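Local coordinates for NADH kinase POS5, mitochondrial (Saccharomyces cerevisiae, PDB 3AFO), which phosphorylates NADH, with a twofold preference over NAD(+), using ATP, and is a key source of the cellular reductant NADPH in yeast mitochondria, at residues T137-V142 / R178-C183; C183-K188 / S192-H197; L215-F218 / F223-R226. All blocks are in the same frame, centred on the assembly; numbering follows the deposited sequence. Where two conformers were deposited one is given.

Interaction 1 of 3, residues T137-V142 / R178-C183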
# COMPACT_ATOMS: atom_id res chain seq x y z
N THR A 137 -16.29 33.48 -8.00
CA THR A 137 -17.68 33.74 -7.66
C THR A 137 -18.47 32.50 -7.22
O THR A 137 -17.91 31.42 -6.96
CB THR A 137 -18.41 34.48 -8.80
OG1 THR A 137 -19.66 34.98 -8.31
CG2 THR A 137 -18.67 33.54 -9.98
N GLN A 138 -19.77 32.68 -7.12
CA GLN A 138 -20.70 31.63 -6.80
C GLN A 138 -20.85 30.72 -8.02
O GLN A 138 -21.00 31.20 -9.14
CB GLN A 138 -22.02 32.31 -6.49
CG GLN A 138 -23.14 31.41 -6.09
CD GLN A 138 -24.24 32.21 -5.47
OE1 GLN A 138 -24.06 32.81 -4.41
NE2 GLN A 138 -25.39 32.26 -6.13
N VAL A 139 -20.80 29.40 -7.80
CA VAL A 139 -20.99 28.42 -8.86
C VAL A 139 -22.48 28.08 -9.01
O VAL A 139 -23.13 27.69 -8.05
CB VAL A 139 -20.15 27.12 -8.63
CG1 VAL A 139 -20.13 26.25 -9.88
CG2 VAL A 139 -18.72 27.47 -8.21
N PRO A 140 -23.03 28.22 -10.23
CA PRO A 140 -24.40 27.79 -10.45
C PRO A 140 -24.48 26.26 -10.34
O PRO A 140 -23.45 25.59 -10.46
CB PRO A 140 -24.68 28.23 -11.90
CG PRO A 140 -23.33 28.32 -12.53
CD PRO A 140 -22.41 28.77 -11.45
N PRO A 141 -25.69 25.70 -10.13
CA PRO A 141 -25.89 24.25 -10.14
C PRO A 141 -25.33 23.63 -11.42
O PRO A 141 -25.35 24.28 -12.47
CB PRO A 141 -27.41 24.11 -10.10
CG PRO A 141 -27.90 25.40 -9.52
CD PRO A 141 -26.94 26.44 -9.92
N VAL A 142 -24.84 22.40 -11.31
CA VAL A 142 -24.16 21.73 -12.43
C VAL A 142 -24.91 20.48 -12.86
O VAL A 142 -25.13 19.56 -12.06
CB VAL A 142 -22.69 21.35 -12.07
CG1 VAL A 142 -21.98 20.72 -13.27
CG2 VAL A 142 -21.93 22.58 -11.58
N ARG A 178 -20.48 19.69 -3.23
CA ARG A 178 -19.06 19.37 -3.26
C ARG A 178 -18.30 20.62 -2.90
O ARG A 178 -18.56 21.69 -3.46
CB ARG A 178 -18.63 18.88 -4.65
CG ARG A 178 -19.34 17.64 -5.18
CD ARG A 178 -18.79 17.28 -6.57
NE ARG A 178 -19.42 16.13 -7.21
CZ ARG A 178 -19.18 14.85 -6.90
NH1 ARG A 178 -18.34 14.54 -5.90
NH2 ARG A 178 -19.80 13.88 -7.55
N THR A 179 -17.36 20.50 -1.97
CA THR A 179 -16.59 21.64 -1.49
C THR A 179 -15.45 21.97 -2.45
O THR A 179 -15.07 21.15 -3.28
CB THR A 179 -16.03 21.36 -0.08
OG1 THR A 179 -15.25 22.48 0.37
CG2 THR A 179 -15.17 20.13 -0.09
N ARG A 180 -14.91 23.19 -2.33
CA ARG A 180 -13.82 23.66 -3.17
C ARG A 180 -12.61 24.03 -2.31
O ARG A 180 -12.77 24.54 -1.19
CB ARG A 180 -14.23 24.92 -3.93
CG ARG A 180 -15.15 24.71 -5.12
CD ARG A 180 -15.22 25.97 -5.99
NE ARG A 180 -15.91 27.06 -5.31
CZ ARG A 180 -16.09 28.28 -5.82
NH1 ARG A 180 -15.64 28.58 -7.04
NH2 ARG A 180 -16.74 29.21 -5.11
N LEU A 181 -11.42 23.79 -2.85
CA LEU A 181 -10.17 24.27 -2.26
C LEU A 181 -9.72 25.58 -2.93
O LEU A 181 -10.08 25.86 -4.08
CB LEU A 181 -9.06 23.23 -2.38
CG LEU A 181 -9.16 21.90 -1.63
CD1 LEU A 181 -7.95 21.03 -1.93
CD2 LEU A 181 -9.29 22.11 -0.13
N GLU A 182 -8.95 26.36 -2.19
CA GLU A 182 -8.29 27.54 -2.73
C GLU A 182 -6.80 27.34 -2.67
O GLU A 182 -6.26 26.95 -1.63
CB GLU A 182 -8.66 28.78 -1.91
CG GLU A 182 -10.06 29.28 -2.12
CD GLU A 182 -10.29 30.61 -1.42
OE1 GLU A 182 -9.32 31.23 -0.93
OE2 GLU A 182 -11.46 31.04 -1.35
N CYS A 183 -6.13 27.58 -3.79
CA CYS A 183 -4.68 27.60 -3.84
C CYS A 183 -4.21 29.05 -3.96
O CYS A 183 -4.60 29.76 -4.89
CB CYS A 183 -4.17 26.78 -5.03
SG CYS A 183 -2.39 26.81 -5.27
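Arg180 reaches out of strand 174-186 to the loop that precedes strand 142-146, and its NH2 gives a hydrogen bond to the backbone O of Thr137 at 3.1 Å. The bond is moderately bent, 148° at the hydrogen, and the carbonyl oxygen sits at the edge of the guanidinium but tilted 21° out of its plane. The packed part of the contact lies beside this bond. Val139 CG2 rests on one face of the guanidinium, toward its rim, 3.5 Å from Arg180 NH1 and 3.6 Å from Arg180 CZ. The arginine chain runs almost straight until it bends at chi3 (-68°), the turn that carries the flat group to both partners. On the looser side, Thr137 and Gln138 are partly exposed. Their side chains start away from the strand, and Thr137 takes part through its main-chain carbonyl; Gln138 OE1 turns to the backbone N of Arg351. The strongest partner of the guanidinium is Glu322, which makes a salt bridge with NH2; NH1 is bonded to the backbone O of Phe134, earlier in the same loop. An alanine here would probably leave the Glu322 carboxylate without its mate and the carbonyls of Thr137 and Phe134 without these donors. A single arginine thus illustrates how a buried charge can be accommodated: a carboxylate is placed to balance it, main-chain oxygens take up its N-H groups, and a valine methyl covers a face, tying a loop of the ATP-NAD kinase N-terminal domain to the long strand of the antiparallel sheet.

Interaction 2 of 3, residues C183-K188 / S192-H197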
# COMPACT_ATOMS: atom_id res chain seq x y z
N CYS A 183 -6.13 27.58 -3.79
CA CYS A 183 -4.68 27.60 -3.84
C CYS A 183 -4.21 29.05 -3.96
O CYS A 183 -4.60 29.76 -4.89
CB CYS A 183 -4.17 26.78 -5.03
SG CYS A 183 -2.39 26.81 -5.27
N HIS A 184 -3.38 29.48 -3.01
CA HIS A 184 -2.76 30.81 -3.05
C HIS A 184 -1.28 30.64 -3.38
O HIS A 184 -0.52 30.11 -2.56
CB HIS A 184 -2.92 31.51 -1.70
CG HIS A 184 -4.34 31.86 -1.35
ND1 HIS A 184 -5.34 30.91 -1.27
CD2 HIS A 184 -4.91 33.04 -1.06
CE1 HIS A 184 -6.48 31.51 -0.95
NE2 HIS A 184 -6.24 32.80 -0.81
N LEU A 185 -0.88 31.06 -4.57
CA LEU A 185 0.54 31.00 -4.94
C LEU A 185 1.25 32.31 -4.61
O LEU A 185 0.85 33.38 -5.07
CB LEU A 185 0.70 30.65 -6.43
CG LEU A 185 2.12 30.75 -7.02
CD1 LEU A 185 3.06 29.70 -6.44
CD2 LEU A 185 2.09 30.62 -8.54
N LYS A 186 2.29 32.20 -3.79
CA LYS A 186 3.14 33.33 -3.42
C LYS A 186 4.54 33.10 -3.96
O LYS A 186 5.29 32.28 -3.42
CB LYS A 186 3.20 33.47 -1.90
CG LYS A 186 4.09 34.61 -1.40
CD LYS A 186 4.44 34.39 0.07
CE LYS A 186 5.31 35.50 0.64
NZ LYS A 186 6.28 34.95 1.64
N LYS A 187 4.88 33.81 -5.04
CA LYS A 187 6.20 33.65 -5.67
C LYS A 187 7.33 34.13 -4.75
O LYS A 187 7.12 35.00 -3.90
CB LYS A 187 6.25 34.40 -7.02
CG LYS A 187 5.25 33.94 -8.11
CD LYS A 187 5.57 32.56 -8.69
CE LYS A 187 6.82 32.57 -9.55
NZ LYS A 187 7.09 31.21 -10.10
N LYS A 188 8.50 33.52 -4.88
CA LYS A 188 9.73 34.01 -4.25
C LYS A 188 9.94 35.46 -4.65
O LYS A 188 9.80 35.80 -5.84
CB LYS A 188 10.93 33.21 -4.75
CG LYS A 188 12.24 33.51 -4.04
CD LYS A 188 13.42 32.93 -4.82
CE LYS A 188 14.71 33.03 -4.04
NZ LYS A 188 15.12 34.44 -3.80
N SER A 192 2.60 39.22 -3.20
CA SER A 192 1.28 39.14 -3.80
C SER A 192 0.90 37.66 -3.95
O SER A 192 1.72 36.77 -3.73
CB SER A 192 1.29 39.87 -5.15
OG SER A 192 -0.01 39.89 -5.72
N SER A 193 -0.36 37.40 -4.27
CA SER A 193 -0.81 36.02 -4.43
C SER A 193 -1.68 35.83 -5.67
O SER A 193 -2.49 36.68 -6.01
CB SER A 193 -1.55 35.53 -3.18
OG SER A 193 -2.71 36.29 -2.94
N ILE A 194 -1.46 34.69 -6.33
CA ILE A 194 -2.28 34.26 -7.43
C ILE A 194 -3.22 33.17 -6.89
O ILE A 194 -2.77 32.11 -6.43
CB ILE A 194 -1.39 33.70 -8.58
CG1 ILE A 194 -0.34 34.74 -9.00
CG2 ILE A 194 -2.27 33.26 -9.74
CD1 ILE A 194 0.84 34.20 -9.83
N VAL A 195 -4.52 33.46 -6.91
CA VAL A 195 -5.54 32.57 -6.35
C VAL A 195 -6.23 31.71 -7.43
O VAL A 195 -6.69 32.21 -8.45
CB VAL A 195 -6.60 33.35 -5.53
CG1 VAL A 195 -7.50 32.39 -4.75
CG2 VAL A 195 -5.92 34.34 -4.58
N THR A 196 -6.28 30.41 -7.18
CA THR A 196 -7.02 29.49 -8.03
C THR A 196 -7.95 28.62 -7.18
O THR A 196 -7.75 28.48 -5.97
CB THR A 196 -6.07 28.61 -8.88
OG1 THR A 196 -5.04 28.07 -8.04
CG2 THR A 196 -5.41 29.41 -10.00
N HIS A 197 -8.96 28.05 -7.82
CA HIS A 197 -9.96 27.25 -7.14
C HIS A 197 -10.01 25.84 -7.70
O HIS A 197 -9.93 25.64 -8.91
CB HIS A 197 -11.32 27.93 -7.23
CG HIS A 197 -11.34 29.30 -6.61
ND1 HIS A 197 -10.80 30.40 -7.23
CD2 HIS A 197 -11.82 29.72 -5.42
CE1 HIS A 197 -10.94 31.46 -6.44
NE2 HIS A 197 -11.56 31.07 -5.34
O HOH W 1 3.07 35.93 -6.06
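Ser192, whose O lies against Lys186 CA, opens the returning arm of an antiparallel beta hairpin, in which strand 194-198 folds back on strand 174-186. Where the strands splay toward the turn, a water bridges the gap, donating to Ser192 O and accepting from Lys187 N. Ser193 then brings its CA to 3.2 Å from Leu185 O, a CA-H...O contact. Ile194 makes a hydrogen-bonded pair with Leu185, its O receiving the N-H of Leu185 at 2.9 Å in a virtually straight line (179°). Their side chains run side by side on the face shared with Cys183 and Thr196, where Ile194 CD1 meets Leu185 CD2 at 4.0 Å and Gln309 of strand 306-311 touches both residues. Val195 turns to the other face as the non-hydrogen-bonded partner of His184. Both its methyls lean on the imidazole, and CG1 makes a CH-pi contact 4.2 Å from the ring centroid of His184, only 17° off the normal. Thr196 closes the series with two backbone bonds to Cys183. Its OG1, placed between the backbone N and the carbonyl carbon (chi1 47°), is turned to Cys183 CB at 3.4 Å.

Interaction 3 of 3, residues L215-F218 / F223-R226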
# COMPACT_ATOMS: atom_id res chain seq x y z
N LEU A 215 10.05 19.30 -0.93
CA LEU A 215 8.94 20.14 -0.48
C LEU A 215 8.79 20.15 1.03
O LEU A 215 8.75 19.09 1.67
CB LEU A 215 7.63 19.66 -1.09
CG LEU A 215 7.56 19.35 -2.58
CD1 LEU A 215 6.18 18.77 -2.86
CD2 LEU A 215 7.82 20.60 -3.43
N ASP A 216 8.71 21.35 1.59
CA ASP A 216 8.52 21.52 3.03
C ASP A 216 7.07 21.86 3.30
O ASP A 216 6.54 22.87 2.80
CB ASP A 216 9.45 22.61 3.57
CG ASP A 216 10.92 22.22 3.42
OD1 ASP A 216 11.29 21.12 3.86
OD2 ASP A 216 11.69 23.02 2.85
N ILE A 217 6.44 21.01 4.11
CA ILE A 217 5.01 21.07 4.34
C ILE A 217 4.72 21.54 5.76
O ILE A 217 5.28 21.01 6.73
CB ILE A 217 4.35 19.67 4.11
CG1 ILE A 217 4.59 19.20 2.67
CG2 ILE A 217 2.86 19.73 4.43
CD1 ILE A 217 4.30 17.73 2.42
N PHE A 218 3.85 22.54 5.87
CA PHE A 218 3.47 23.10 7.16
C PHE A 218 1.96 23.03 7.30
O PHE A 218 1.23 23.38 6.37
CB PHE A 218 3.94 24.57 7.30
CG PHE A 218 5.44 24.77 7.11
CD1 PHE A 218 6.27 24.98 8.21
CD2 PHE A 218 6.00 24.77 5.84
CE1 PHE A 218 7.65 25.16 8.06
CE2 PHE A 218 7.39 24.96 5.66
CZ PHE A 218 8.21 25.15 6.77
N PHE A 223 5.65 22.94 11.26
CA PHE A 223 6.36 22.14 10.29
C PHE A 223 5.94 20.68 10.44
O PHE A 223 6.01 20.12 11.54
CB PHE A 223 7.87 22.30 10.46
CG PHE A 223 8.66 21.46 9.53
CD1 PHE A 223 8.71 21.75 8.17
CD2 PHE A 223 9.36 20.35 10.01
CE1 PHE A 223 9.46 20.97 7.30
CE2 PHE A 223 10.11 19.57 9.15
CZ PHE A 223 10.16 19.88 7.80
N LEU A 224 5.47 20.09 9.34
CA LEU A 224 5.06 18.69 9.34
C LEU A 224 6.22 17.81 8.90
O LEU A 224 6.68 16.96 9.65
CB LEU A 224 3.85 18.43 8.43
CG LEU A 224 3.53 16.94 8.16
CD1 LEU A 224 2.91 16.25 9.39
CD2 LEU A 224 2.63 16.79 6.95
N THR A 225 6.69 18.03 7.68
CA THR A 225 7.70 17.16 7.13
C THR A 225 8.29 17.77 5.87
O THR A 225 7.66 18.61 5.22
CB THR A 225 7.09 15.75 6.80
OG1 THR A 225 8.14 14.79 6.67
CG2 THR A 225 6.22 15.79 5.54
N ARG A 226 9.50 17.33 5.54
CA ARG A 226 10.07 17.52 4.20
C ARG A 226 9.88 16.24 3.41
O ARG A 226 10.23 15.15 3.88
CB ARG A 226 11.57 17.80 4.29
CG ARG A 226 12.32 17.70 2.96
CD ARG A 226 12.72 19.08 2.45
NE ARG A 226 14.02 18.99 1.83
CZ ARG A 226 14.81 20.02 1.53
NH1 ARG A 226 14.44 21.28 1.78
NH2 ARG A 226 15.97 19.77 0.98
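Ile217 O accepts from two successive residues of the opposite strand, Leu224 and Thr225, and so marks a classic beta bulge. The bond from Leu224 N is short, 2.8 Å to Ile217 O, whereas that from Thr225 N is weak. Leu224 takes up the extra residue with a backbone psi of -61°, near the helical range, as is usual at the first position of a classic bulge, and beyond it normal pairing resumes with Ile217 N bonded to Thr225 O at 2.9 Å. As in other hairpins with a bulge, the inserted residue alters the twist locally without breaking the pairing on either side.

The side chains divide between two faces. On one, Phe223 and Phe218 form a T-shaped pair: the CD1 edge of Phe223 is directed at the face of Phe218, toward its rim, with planes 63° apart and ring centroids 5.3 Å apart. Phe223 CG lies anti to the backbone N (chi1 177°), which brings this ring back over its own strand, one face above Thr225 N. Farther along, Asp216 OD2 and Arg226 NH1 make a weak salt bridge at 3.4 Å. The carboxylate comes to the guanidinium edge, while the stronger polar partner of Arg226 is Ser288 O, bonded to NH2.

The other face is largely apolar across the hairpin. Ile217 CG2 meets Leu224 CD2 at 3.9 Å, and Ile217 CD1 lies 4.1 Å from the methyl CG2 of Thr225.

Strand 282-286 pairs with the other edge of strand 213-219, away from strand 222-228, and places Arg283 in a cation-pi contact with Phe218. Met261 of strand 258-266 lies against Ile217 and Leu224, and the second subunit reaches strand 222-228, its Asn375 bonding Thr225 OG1 and its Ile365 packing on Leu224.

The three contacts follow one another along the chain, each closing before the next opens. Interactions 1 and 2 share Cys183 and draw on strand 174-186, their centres about 17 Å apart; Glu182 packs on His197 where they meet. That strand therefore serves a loop of the parallel, N-terminal part at one end and a hairpin at the other. Interaction 3 lies about 18 Å from interaction 2 and about 27 Å from interaction 1, centre to centre, without touching either. Strands 316-321 and 282-286 connect its hairpin to strand 174-186 within one antiparallel sheet, which thus spans from the interface between the two parts of the chain to the subunit contact.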